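Side-chain contacts in pyridoxine 4-oxidase (Mesorhizobium loti, PDB 4HA6), which oxidises the 4-hydroxymethyl group of pyridoxine to the aldehyde pyridoxal with molecular oxygen, using FAD as cofactor, and belongs to the GMC oxidoreductase family: residues D323-A328 and R406-R411; R19-P24 and K202-R207; A69-H74 and S344-A349. All coordinates share one frame; numbering follows the deposited sequence.

How the contacts relate
Along the chain the segments come in the order 19-24, 69-74, 202-207, 323-328, 344-349 and 406-411, so contact 3 alternates with both others, whereas contact 2 closes before contact 1 opens. Contact 2 lies in the FAD-binding part, at the parallel sheet that includes strands 4-7, 28-31 and 210-213. Contacts 1 and 3, their centres about 27 Å apart, both involve the antiparallel sheet: loop 323-328 leads into strand 333-338 and loop 344-349 follows that strand. Contact 2 lies across the chain's centre from them, about 48 Å from contact 1 and about 44 Å from contact 3, centre to centre. With 270 residues between its segments, contact 3 ties an N-terminal loop to the second half of the chain.

Contact 1. Residues D323-A328 and R406-R411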
ATOM      1  N   ASP A 323     -18.697   8.687  14.024  1.00  9.73           N
ATOM      2  CA  ASP A 323     -19.685   9.053  15.052  1.00 20.52           C
ATOM      3  C   ASP A 323     -20.999   8.271  14.976  1.00 25.17           C
ATOM      4  O   ASP A 323     -21.947   8.550  15.724  1.00 17.75           O
ATOM      5  CB  ASP A 323     -19.976  10.564  15.024  1.00 20.14           C
ATOM      6  CG  ASP A 323     -20.484  11.042  13.670  1.00 24.74           C
ATOM      7  OD1 ASP A 323     -20.684  10.203  12.763  1.00 29.05           O
ATOM      8  OD2 ASP A 323     -20.689  12.263  13.506  1.00 31.02           O
ATOM      9  N   SER A 324     -21.055   7.293  14.079  1.00 14.95           N
ATOM     10  CA  SER A 324     -22.300   6.570  13.841  1.00 22.05           C
ATOM     11  C   SER A 324     -22.102   5.302  13.031  1.00 18.59           C
ATOM     12  O   SER A 324     -21.360   5.284  12.044  1.00 16.88           O
ATOM     13  CB  SER A 324     -23.284   7.469  13.102  1.00 22.40           C
ATOM     14  OG  SER A 324     -24.345   6.702  12.563  1.00 18.18           O
ATOM     15  N   PHE A 325     -22.789   4.240  13.426  1.00 12.28           N
ATOM     16  CA  PHE A 325     -22.716   2.998  12.666  1.00 15.55           C
ATOM     17  C   PHE A 325     -23.698   2.988  11.487  1.00 12.09           C
ATOM     18  O   PHE A 325     -23.604   2.141  10.602  1.00 11.42           O
ATOM     19  CB  PHE A 325     -22.977   1.795  13.577  1.00 15.83           C
ATOM     20  CG  PHE A 325     -21.915   1.580  14.618  1.00 11.22           C
ATOM     21  CD1 PHE A 325     -20.703   0.981  14.279  1.00 11.85           C
ATOM     22  CD2 PHE A 325     -22.134   1.955  15.931  1.00 10.93           C
ATOM     23  CE1 PHE A 325     -19.721   0.771  15.234  1.00 14.70           C
ATOM     24  CE2 PHE A 325     -21.169   1.749  16.897  1.00  9.50           C
ATOM     25  CZ  PHE A 325     -19.955   1.147  16.550  1.00 12.02           C
ATOM     26  N   THR A 326     -24.630   3.937  11.469  1.00 12.63           N
ATOM     27  CA  THR A 326     -25.690   3.940  10.456  1.00 15.67           C
ATOM     28  C   THR A 326     -25.434   4.942   9.344  1.00 18.49           C
ATOM     29  O   THR A 326     -26.037   4.863   8.273  1.00 19.46           O
ATOM     30  CB  THR A 326     -27.072   4.255  11.080  1.00 18.98           C
ATOM     31  OG1 THR A 326     -26.974   5.422  11.920  1.00 13.88           O
ATOM     32  CG2 THR A 326     -27.560   3.062  11.903  1.00 11.05           C
ATOM     33  N   ALA A 327     -24.548   5.895   9.602  1.00 17.09           N
ATOM     34  CA  ALA A 327     -24.246   6.919   8.610  1.00 10.75           C
ATOM     35  C   ALA A 327     -23.424   6.359   7.443  1.00 12.10           C
ATOM     36  O   ALA A 327     -22.566   5.480   7.625  1.00  9.90           O
ATOM     37  CB  ALA A 327     -23.531   8.082   9.262  1.00 11.40           C
ATOM     38  N   ALA A 328     -23.688   6.892   6.251  1.00 16.33           N
ATOM     39  CA  ALA A 328     -23.058   6.441   5.016  1.00 15.28           C
ATOM     40  C   ALA A 328     -21.956   7.411   4.593  1.00 21.58           C
ATOM     41  O   ALA A 328     -21.675   8.400   5.293  1.00 10.95           O
ATOM     42  CB  ALA A 328     -24.109   6.317   3.917  1.00 10.77           C
ATOM     43  N   ARG A 406     -14.399  -1.436  20.551  1.00  6.31           N
ATOM     44  CA  ARG A 406     -14.862  -2.037  21.791  1.00  9.73           C
ATOM     45  C   ARG A 406     -16.381  -2.249  21.764  1.00  9.45           C
ATOM     46  O   ARG A 406     -16.860  -3.282  22.226  1.00  7.33           O
ATOM     47  CB  ARG A 406     -14.404  -1.206  22.988  1.00  9.03           C
ATOM     48  CG  ARG A 406     -12.869  -1.093  23.057  1.00  9.89           C
ATOM     49  CD  ARG A 406     -12.416  -0.388  24.318  1.00 10.60           C
ATOM     50  NE  ARG A 406     -12.631  -1.232  25.484  1.00  9.98           N
ATOM     51  CZ  ARG A 406     -12.781  -0.770  26.720  1.00 28.75           C
ATOM     52  NH1 ARG A 406     -12.742   0.536  26.950  1.00 29.99           N
ATOM     53  NH2 ARG A 406     -12.975  -1.614  27.724  1.00 21.90           N
ATOM     54  N   THR A 407     -17.122  -1.302  21.183  1.00  5.93           N
ATOM     55  CA  THR A 407     -18.575  -1.454  21.044  1.00  8.87           C
ATOM     56  C   THR A 407     -18.879  -2.732  20.251  1.00 10.54           C
ATOM     57  O   THR A 407     -19.665  -3.582  20.693  1.00 10.38           O
ATOM     58  CB  THR A 407     -19.233  -0.221  20.369  1.00  7.07           C
ATOM     59  OG1 THR A 407     -19.017   0.941  21.181  1.00 10.19           O
ATOM     60  CG2 THR A 407     -20.733  -0.415  20.198  1.00  4.95           C
ATOM     61  N   ILE A 408     -18.240  -2.882  19.095  1.00  8.79           N
ATOM     62  CA  ILE A 408     -18.418  -4.092  18.294  1.00  6.19           C
ATOM     63  C   ILE A 408     -17.942  -5.320  19.068  1.00  6.60           C
ATOM     64  O   ILE A 408     -18.663  -6.316  19.148  1.00 11.68           O
ATOM     65  CB  ILE A 408     -17.688  -4.027  16.946  1.00  7.56           C
ATOM     66  CG1 ILE A 408     -18.293  -2.926  16.065  1.00  7.46           C
ATOM     67  CG2 ILE A 408     -17.771  -5.388  16.244  1.00  6.30           C
ATOM     68  CD1 ILE A 408     -17.454  -2.573  14.851  1.00 10.93           C
ATOM     69  N   GLY A 409     -16.742  -5.242  19.643  1.00  6.78           N
ATOM     70  CA  GLY A 409     -16.175  -6.353  20.395  1.00  8.60           C
ATOM     71  C   GLY A 409     -17.051  -6.945  21.494  1.00 10.66           C
ATOM     72  O   GLY A 409     -16.986  -8.152  21.762  1.00  9.31           O
ATOM     73  N   HIS A 410     -17.872  -6.110  22.124  1.00  8.51           N
ATOM     74  CA  HIS A 410     -18.679  -6.552  23.260  1.00 14.01           C
ATOM     75  C   HIS A 410     -20.119  -6.880  22.893  1.00 10.28           C
ATOM     76  O   HIS A 410     -20.951  -7.093  23.777  1.00  9.58           O
ATOM     77  CB  HIS A 410     -18.650  -5.509  24.376  1.00  6.55           C
ATOM     78  CG  HIS A 410     -17.321  -5.400  25.053  1.00 15.05           C
ATOM     79  ND1 HIS A 410     -16.229  -4.806  24.455  1.00  8.16           N
ATOM     80  CD2 HIS A 410     -16.896  -5.827  26.269  1.00 12.10           C
ATOM     81  CE1 HIS A 410     -15.198  -4.851  25.280  1.00 11.06           C
ATOM     82  NE2 HIS A 410     -15.577  -5.462  26.391  1.00 16.26           N
ATOM     83  N   ARG A 411     -20.416  -6.911  21.597  1.00 15.52           N
ATOM     84  CA  ARG A 411     -21.766  -7.260  21.156  1.00 14.71           C
ATOM     85  C   ARG A 411     -22.091  -8.716  21.481  1.00 14.38           C
ATOM     86  O   ARG A 411     -21.210  -9.588  21.421  1.00  5.20           O
ATOM     87  CB  ARG A 411     -21.922  -7.040  19.649  1.00 10.22           C
ATOM     88  CG  ARG A 411     -21.872  -5.585  19.222  1.00 10.87           C
ATOM     89  CD  ARG A 411     -23.105  -4.810  19.717  1.00 11.43           C
ATOM     90  NE  ARG A 411     -24.342  -5.342  19.146  1.00 13.64           N
ATOM     91  CZ  ARG A 411     -25.544  -4.778  19.290  1.00 20.42           C
ATOM     92  NH1 ARG A 411     -25.684  -3.650  19.988  1.00 16.53           N
ATOM     93  NH2 ARG A 411     -26.613  -5.340  18.733  1.00 17.52           N
TER
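Phe325 holds its CG anti to the carbonyl carbon (chi1 -66°), which sends the ring from loop 323-328 toward Thr407 and Ile408 on the last turn of helix 392-409. Ile408 places CG1 in the same manner (chi1 -65°), so that a branch starting from a side-on CB still bends round to the ring. Both partners meet the Phe325 ring obliquely, at CE1, CZ and CE2. Phe325 CE1 lies 4.0 Å from Ile408 CG1 and 4.1 Å from Ile408 CD1. Thr407 CG2 lies 4.0 Å from both CE2 and CZ of Phe325. Thr407 thus turns its methyl to the aromatic ring, while OG1 is hydrogen-bonded to Glu403 O one helical turn back. Leu164 and Met320 touch both Phe325 and Ile408 and extend this apolar cluster.

Each segment has its own polar brace. Ser324 OG accepts from Thr326 N at 3.0 Å and from Ala327 N at 3.1 Å, making an ST turn and ST motif that tighten the loop around Phe325. Where the helix ends, Arg406 O takes two bonds from one residue: His410 N at 3.0 Å and His410 ND1 at 2.8 Å reach it from opposite faces of the carbonyl plane. The oxygen lies in the imidazole plane, which fixes the ring's rotation, and Tyr300 meets that ring edge-to-face. The arrangement is plain packing of an aromatic residue from the connection between antiparallel strands 314-320 and 333-338 against the C-terminal end of a helix, in the part of the GMC oxidoreductase fold that contains the antiparallel sheet.

Contact 2. Residues R19-P24 and K202-R207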
ATOM      1  N   ARG A  19       2.305  -4.242 -19.862  1.00  7.41           N
ATOM      2  CA  ARG A  19       1.436  -3.387 -20.675  1.00  8.87           C
ATOM      3  C   ARG A  19       2.180  -2.572 -21.743  1.00 13.78           C
ATOM      4  O   ARG A  19       1.732  -2.501 -22.892  1.00 14.90           O
ATOM      5  CB  ARG A  19       0.540  -2.508 -19.791  1.00  6.82           C
ATOM      6  CG  ARG A  19      -0.542  -3.330 -19.034  1.00  7.95           C
ATOM      7  CD  ARG A  19      -1.946  -3.143 -19.594  1.00  9.26           C
ATOM      8  NE  ARG A  19      -1.921  -2.908 -21.023  1.00 32.20           N
ATOM      9  CZ  ARG A  19      -2.438  -1.838 -21.616  1.00 20.72           C
ATOM     10  NH1 ARG A  19      -3.051  -0.896 -20.908  1.00 12.47           N
ATOM     11  NH2 ARG A  19      -2.344  -1.719 -22.931  1.00 21.31           N
ATOM     12  N   LEU A  20       3.320  -1.985 -21.381  1.00  8.65           N
ATOM     13  CA  LEU A  20       4.110  -1.219 -22.340  1.00 12.02           C
ATOM     14  C   LEU A  20       4.605  -2.113 -23.480  1.00  9.14           C
ATOM     15  O   LEU A  20       4.554  -1.721 -24.639  1.00 22.08           O
ATOM     16  CB  LEU A  20       5.279  -0.495 -21.643  1.00 11.08           C
ATOM     17  CG  LEU A  20       4.838   0.509 -20.574  1.00 10.21           C
ATOM     18  CD1 LEU A  20       5.985   1.381 -20.066  1.00 10.27           C
ATOM     19  CD2 LEU A  20       3.721   1.373 -21.106  1.00  9.21           C
ATOM     20  N   SER A  21       5.031  -3.329 -23.161  1.00 12.14           N
ATOM     21  CA  SER A  21       5.587  -4.225 -24.175  1.00 13.68           C
ATOM     22  C   SER A  21       4.532  -4.849 -25.094  1.00 13.98           C
ATOM     23  O   SER A  21       4.877  -5.564 -26.041  1.00 16.32           O
ATOM     24  CB  SER A  21       6.425  -5.319 -23.522  1.00 11.11           C
ATOM     25  OG  SER A  21       5.614  -6.131 -22.699  1.00 11.13           O
ATOM     26  N   GLU A  22       3.254  -4.586 -24.821  1.00 14.64           N
ATOM     27  CA  GLU A  22       2.183  -4.971 -25.744  1.00 17.50           C
ATOM     28  C   GLU A  22       2.339  -4.278 -27.108  1.00 12.87           C
ATOM     29  O   GLU A  22       1.867  -4.778 -28.129  1.00 15.01           O
ATOM     30  CB  GLU A  22       0.814  -4.694 -25.114  1.00  9.04           C
ATOM     31  CG  GLU A  22       0.494  -5.667 -23.991  1.00 19.55           C
ATOM     32  CD  GLU A  22      -0.840  -5.391 -23.327  1.00 16.52           C
ATOM     33  OE1 GLU A  22      -1.583  -4.516 -23.812  1.00 17.55           O
ATOM     34  OE2 GLU A  22      -1.140  -6.051 -22.314  1.00 25.04           O
ATOM     35  N   ASP A  23       3.015  -3.134 -27.109  1.00 14.45           N
ATOM     36  CA  ASP A  23       3.429  -2.463 -28.345  1.00 14.98           C
ATOM     37  C   ASP A  23       4.690  -3.129 -28.893  1.00 17.87           C
ATOM     38  O   ASP A  23       5.776  -2.999 -28.325  1.00 14.48           O
ATOM     39  CB  ASP A  23       3.692  -0.974 -28.071  1.00 19.02           C
ATOM     40  CG  ASP A  23       4.079  -0.190 -29.333  1.00 21.92           C
ATOM     41  OD1 ASP A  23       4.054  -0.762 -30.448  1.00 24.11           O
ATOM     42  OD2 ASP A  23       4.398   1.011 -29.195  1.00 29.08           O
ATOM     43  N   PRO A  24       4.552  -3.850 -30.010  1.00 19.47           N
ATOM     44  CA  PRO A  24       5.710  -4.559 -30.570  1.00 12.73           C
ATOM     45  C   PRO A  24       6.802  -3.606 -31.053  1.00 14.10           C
ATOM     46  O   PRO A  24       7.930  -4.044 -31.264  1.00 24.38           O
ATOM     47  CB  PRO A  24       5.111  -5.345 -31.747  1.00 13.77           C
ATOM     48  CG  PRO A  24       3.818  -4.638 -32.075  1.00 21.24           C
ATOM     49  CD  PRO A  24       3.312  -4.104 -30.765  1.00 13.62           C
ATOM     50  N   LYS A 202       4.135 -16.309 -18.526  1.00 19.60           N
ATOM     51  CA  LYS A 202       5.147 -16.951 -19.370  1.00 21.84           C
ATOM     52  C   LYS A 202       5.146 -16.333 -20.756  1.00 15.65           C
ATOM     53  O   LYS A 202       6.200 -16.039 -21.320  1.00 17.98           O
ATOM     54  CB  LYS A 202       4.895 -18.458 -19.491  1.00 33.40           C
ATOM     55  CG  LYS A 202       5.380 -19.280 -18.306  1.00 29.82           C
ATOM     56  CD  LYS A 202       6.136 -20.526 -18.769  1.00 40.31           C
ATOM     57  CE  LYS A 202       5.298 -21.386 -19.705  1.00 37.19           C
ATOM     58  NZ  LYS A 202       6.122 -22.380 -20.455  1.00 51.72           N
ATOM     59  N   ALA A 203       3.950 -16.122 -21.289  1.00 15.27           N
ATOM     60  CA  ALA A 203       3.794 -15.503 -22.601  1.00 23.75           C
ATOM     61  C   ALA A 203       4.399 -14.102 -22.658  1.00 19.10           C
ATOM     62  O   ALA A 203       5.239 -13.828 -23.511  1.00 19.50           O
ATOM     63  CB  ALA A 203       2.335 -15.462 -22.986  1.00 22.10           C
ATOM     64  N   VAL A 204       3.961 -13.213 -21.766  1.00 14.71           N
ATOM     65  CA  VAL A 204       4.546 -11.871 -21.679  1.00  8.86           C
ATOM     66  C   VAL A 204       6.077 -11.938 -21.590  1.00 11.56           C
ATOM     67  O   VAL A 204       6.779 -11.275 -22.361  1.00 14.79           O
ATOM     68  CB  VAL A 204       3.992 -11.082 -20.462  1.00 13.96           C
ATOM     69  CG1 VAL A 204       4.744  -9.768 -20.280  1.00  8.56           C
ATOM     70  CG2 VAL A 204       2.481 -10.820 -20.625  1.00 13.32           C
ATOM     71  N   ARG A 205       6.595 -12.739 -20.662  1.00 13.71           N
ATOM     72  CA  ARG A 205       8.045 -12.832 -20.475  1.00 13.72           C
ATOM     73  C   ARG A 205       8.757 -13.313 -21.749  1.00 15.71           C
ATOM     74  O   ARG A 205       9.926 -12.996 -21.974  1.00  9.35           O
ATOM     75  CB  ARG A 205       8.386 -13.742 -19.295  1.00 11.26           C
ATOM     76  CG  ARG A 205       7.926 -13.231 -17.915  1.00 11.83           C
ATOM     77  CD  ARG A 205       8.127 -14.311 -16.838  1.00 20.74           C
ATOM     78  NE  ARG A 205       7.815 -13.883 -15.465  1.00 20.48           N
ATOM     79  CZ  ARG A 205       8.735 -13.552 -14.559  1.00 33.96           C
ATOM     80  NH1 ARG A 205      10.021 -13.591 -14.878  1.00 23.24           N
ATOM     81  NH2 ARG A 205       8.378 -13.185 -13.331  1.00 23.71           N
ATOM     82  N   GLY A 206       8.049 -14.063 -22.587  1.00 13.48           N
ATOM     83  CA  GLY A 206       8.632 -14.571 -23.818  1.00 16.51           C
ATOM     84  C   GLY A 206       8.797 -13.541 -24.923  1.00 20.09           C
ATOM     85  O   GLY A 206       9.473 -13.814 -25.916  1.00 20.62           O
ATOM     86  N   ARG A 207       8.187 -12.366 -24.764  1.00 17.82           N
ATOM     87  CA  ARG A 207       8.237 -11.330 -25.801  1.00 14.67           C
ATOM     88  C   ARG A 207       9.675 -10.906 -26.094  1.00 20.39           C
ATOM     89  O   ARG A 207      10.460 -10.663 -25.170  1.00 22.38           O
ATOM     90  CB  ARG A 207       7.412 -10.104 -25.382  1.00 13.86           C
ATOM     91  CG  ARG A 207       5.923 -10.371 -25.226  1.00 19.50           C
ATOM     92  CD  ARG A 207       5.163  -9.154 -24.698  1.00 15.86           C
ATOM     93  NE  ARG A 207       3.733  -9.440 -24.620  1.00 15.90           N
ATOM     94  CZ  ARG A 207       2.837  -8.715 -23.947  1.00 16.87           C
ATOM     95  NH1 ARG A 207       3.211  -7.633 -23.274  1.00 10.78           N
ATOM     96  NH2 ARG A 207       1.556  -9.084 -23.945  1.00 14.96           N
TER
HETATM   97  O   HOH W   1       0.577  -7.921 -21.726  1.00 15.22           O
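Ser21 and Arg207 face each other with their CA atoms 7.8 Å apart, where helix 11-20 runs out into a type I turn from Leu20 to Asp23 and the chain runs on from the short helix 202-205 toward strand 210-213. The Arg207 chain is extended from CG to NE and reaches over with its guanidinium edge. Arg207 NH1 donates to Ser21 OG at 2.9 Å (N-H...O 151°), the oxygen lying exactly in the guanidinium plane. Ser21 OG is also hydrogen-bonded to Ala17 O, so the hydroxyl links the helix end to the arginine. Helix 11-20 is the first helix of the Rossmann-type beta-alpha-beta unit that binds FAD, between strands 4-7 and 28-31, so the bond bridges two connections of one parallel sheet. Glu22 crosses the same guanidinium, its CA over one face and its CG 3.4 Å from Arg207 NH1, the carboxylate plane turned 81° from it. Glu22 OE2 and Arg207 NH2 are 4.4 Å apart, too far for a salt bridge, and a water bridges them, donating to Glu22 OE2 at 2.6 Å and accepting from Arg207 NH2 at 2.7 Å. Glu22 is further held by a salt bridge from Arg19, whose NH2 meets Glu22 OE1 at 3.0 Å from above the carboxylate plane; Arg19 NH1 pairs with Glu498 on helix 490-506.

Contact 3. Residues A69-H74 and S344-A349; sequences AGRAHH and SESFPA
A side-on, two-nitrogen salt bridge between Arg71 and Glu345 joins a loop of the N-terminal half to the type I turn from Ser344 to Phe347. Arg71 NE donates to Glu345 OE2 at 2.7 Å and almost straight (177°), while Arg71 NH2 donates to Glu345 OE1 at 3.1 Å. Both oxygens are met on the syn side but with the donors out of the carboxylate plane, the two groups being turned 33° apart. The side chains approach from opposite directions, and each is folded: Arg71 bends at chi3 (51°), and Glu345 bends at chi2, which brings its carboxylate back to the guanidinium edge. Ser344 OG lies over one guanidinium face, offset toward its rim, and Ser344 CB is 3.6 Å from Arg71 NH2. Ser346 OG adds an oblique approach, 3.5 Å from Arg71 NE. The turn is braced as an ST turn, Ser346 N donating to Ser344 OG at 3.1 Å. Both serine hydroxyls are also hydrogen-bonded to Arg439 O, and Arg71 NH1 binds Ala438 O and Val441 O, carbonyls that would probably stabilise its charge. The contact thus sits beside the C-terminal end of helix 430-440 and the start of strand 441-443, where Ile442 touches Arg71 and Ser344, while the Ser344 backbone bonds to Ala296 of strand 293-302.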
ATOM      1  N   ALA A  69       4.559   6.905  21.500  1.00 10.75           N
ATOM      2  CA  ALA A  69       5.313   6.589  22.713  1.00 11.14           C
ATOM      3  C   ALA A  69       6.807   6.427  22.453  1.00 13.93           C
ATOM      4  O   ALA A  69       7.471   5.612  23.098  1.00  8.61           O
ATOM      5  CB  ALA A  69       4.748   5.332  23.388  1.00 13.26           C
ATOM      6  N   GLY A  70       7.336   7.204  21.513  1.00  7.85           N
ATOM      7  CA  GLY A  70       8.749   7.114  21.172  1.00  6.74           C
ATOM      8  C   GLY A  70       9.171   5.833  20.464  1.00 16.64           C
ATOM      9  O   GLY A  70      10.372   5.603  20.278  1.00 12.20           O
ATOM     10  N   ARG A  71       8.203   5.007  20.056  1.00 10.26           N
ATOM     11  CA  ARG A  71       8.518   3.760  19.349  1.00 12.10           C
ATOM     12  C   ARG A  71       9.009   4.009  17.920  1.00 15.92           C
ATOM     13  O   ARG A  71       8.490   4.875  17.208  1.00 11.18           O
ATOM     14  CB  ARG A  71       7.306   2.814  19.341  1.00  9.67           C
ATOM     15  CG  ARG A  71       6.800   2.459  20.743  1.00 13.86           C
ATOM     16  CD  ARG A  71       5.370   1.902  20.743  1.00  9.10           C
ATOM     17  NE  ARG A  71       5.219   0.814  19.781  1.00 10.75           N
ATOM     18  CZ  ARG A  71       4.248   0.745  18.874  1.00 11.26           C
ATOM     19  NH1 ARG A  71       3.320   1.697  18.820  1.00  8.26           N
ATOM     20  NH2 ARG A  71       4.197  -0.275  18.025  1.00  5.86           N
ATOM     21  N   ALA A  72      10.027   3.252  17.520  1.00 10.11           N
ATOM     22  CA  ALA A  72      10.483   3.201  16.135  1.00  6.92           C
ATOM     23  C   ALA A  72       9.781   2.012  15.502  1.00  9.40           C
ATOM     24  O   ALA A  72       9.460   1.045  16.181  1.00 13.61           O
ATOM     25  CB  ALA A  72      12.002   3.016  16.080  1.00  6.11           C
ATOM     26  N   HIS A  73       9.546   2.067  14.202  1.00  6.94           N
ATOM     27  CA  HIS A  73       8.721   1.058  13.570  1.00 10.85           C
ATOM     28  C   HIS A  73       9.476   0.339  12.456  1.00 10.12           C
ATOM     29  O   HIS A  73      10.347   0.921  11.806  1.00 11.56           O
ATOM     30  CB  HIS A  73       7.475   1.721  12.984  1.00  7.92           C
ATOM     31  CG  HIS A  73       6.598   2.364  14.009  1.00 10.07           C
ATOM     32  ND1 HIS A  73       5.387   1.828  14.390  1.00  6.87           N
ATOM     33  CD2 HIS A  73       6.747   3.501  14.729  1.00  6.48           C
ATOM     34  CE1 HIS A  73       4.832   2.602  15.308  1.00  9.34           C
ATOM     35  NE2 HIS A  73       5.635   3.628  15.528  1.00  6.69           N
ATOM     36  N   HIS A  74       9.131  -0.918  12.227  1.00  8.69           N
ATOM     37  CA  HIS A  74       9.746  -1.667  11.138  1.00 17.64           C
ATOM     38  C   HIS A  74       8.835  -1.648   9.925  1.00 14.75           C
ATOM     39  O   HIS A  74       7.648  -1.937  10.047  1.00 17.01           O
ATOM     40  CB  HIS A  74      10.047  -3.100  11.581  1.00 21.86           C
ATOM     41  CG  HIS A  74      11.353  -3.238  12.295  1.00 40.48           C
ATOM     42  ND1 HIS A  74      12.463  -3.819  11.713  1.00 41.04           N
ATOM     43  CD2 HIS A  74      11.739  -2.854  13.535  1.00 41.21           C
ATOM     44  CE1 HIS A  74      13.469  -3.792  12.566  1.00 57.90           C
ATOM     45  NE2 HIS A  74      13.057  -3.209  13.680  1.00 55.61           N
ATOM     46  N   SER A 344       1.098  -5.275  19.326  1.00  9.26           N
ATOM     47  CA  SER A 344       2.390  -4.637  19.051  1.00 15.99           C
ATOM     48  C   SER A 344       3.458  -5.198  19.984  1.00 13.21           C
ATOM     49  O   SER A 344       3.149  -5.990  20.878  1.00 14.69           O
ATOM     50  CB  SER A 344       2.298  -3.122  19.254  1.00 12.49           C
ATOM     51  OG  SER A 344       2.209  -2.812  20.638  1.00 14.13           O
ATOM     52  N   GLU A 345       4.709  -4.785  19.789  1.00  8.79           N
ATOM     53  CA  GLU A 345       5.785  -5.211  20.681  1.00 14.05           C
ATOM     54  C   GLU A 345       5.612  -4.691  22.111  1.00 20.03           C
ATOM     55  O   GLU A 345       6.281  -5.172  23.023  1.00 14.74           O
ATOM     56  CB  GLU A 345       7.158  -4.800  20.139  1.00 10.69           C
ATOM     57  CG  GLU A 345       7.556  -3.366  20.459  1.00 19.46           C
ATOM     58  CD  GLU A 345       6.827  -2.324  19.609  1.00 16.28           C
ATOM     59  OE1 GLU A 345       6.026  -2.700  18.723  1.00 14.76           O
ATOM     60  OE2 GLU A 345       7.065  -1.117  19.832  1.00 17.09           O
ATOM     61  N   SER A 346       4.716  -3.723  22.309  1.00 14.98           N
ATOM     62  CA  SER A 346       4.452  -3.179  23.637  1.00 12.82           C
ATOM     63  C   SER A 346       3.695  -4.139  24.566  1.00 17.08           C
ATOM     64  O   SER A 346       3.549  -3.854  25.756  1.00 18.95           O
ATOM     65  CB  SER A 346       3.655  -1.875  23.543  1.00 16.82           C
ATOM     66  OG  SER A 346       4.255  -0.959  22.655  1.00 15.93           O
ATOM     67  N   PHE A 347       3.197  -5.251  24.030  1.00 19.05           N
ATOM     68  CA  PHE A 347       2.433  -6.204  24.840  1.00 18.03           C
ATOM     69  C   PHE A 347       2.938  -7.633  24.653  1.00 18.33           C
ATOM     70  O   PHE A 347       3.465  -7.978  23.595  1.00 23.39           O
ATOM     71  CB  PHE A 347       0.951  -6.129  24.483  1.00 18.91           C
ATOM     72  CG  PHE A 347       0.393  -4.730  24.516  1.00 19.67           C
ATOM     73  CD1 PHE A 347       0.157  -4.029  23.339  1.00 18.38           C
ATOM     74  CD2 PHE A 347       0.118  -4.112  25.725  1.00 13.73           C
ATOM     75  CE1 PHE A 347      -0.358  -2.743  23.367  1.00 17.70           C
ATOM     76  CE2 PHE A 347      -0.390  -2.817  25.761  1.00 23.15           C
ATOM     77  CZ  PHE A 347      -0.627  -2.135  24.578  1.00 19.51           C
ATOM     78  N   PRO A 348       2.797  -8.471  25.692  1.00 25.08           N
ATOM     79  CA  PRO A 348       3.140  -9.888  25.523  1.00 21.49           C
ATOM     80  C   PRO A 348       2.085 -10.594  24.679  1.00 19.67           C
ATOM     81  O   PRO A 348       0.896 -10.314  24.832  1.00 24.35           O
ATOM     82  CB  PRO A 348       3.128 -10.428  26.958  1.00 22.68           C
ATOM     83  CG  PRO A 348       2.242  -9.483  27.718  1.00 33.59           C
ATOM     84  CD  PRO A 348       2.440  -8.139  27.085  1.00 21.30           C
ATOM     85  N   ALA A 349       2.511 -11.478  23.784  1.00 24.42           N
ATOM     86  CA  ALA A 349       1.573 -12.234  22.963  1.00 25.94           C
ATOM     87  C   ALA A 349       0.919 -13.349  23.774  1.00 30.92           C
ATOM     88  O   ALA A 349       1.595 -14.052  24.523  1.00 30.22           O
ATOM     89  CB  ALA A 349       2.270 -12.802  21.750  1.00 23.87           C
TER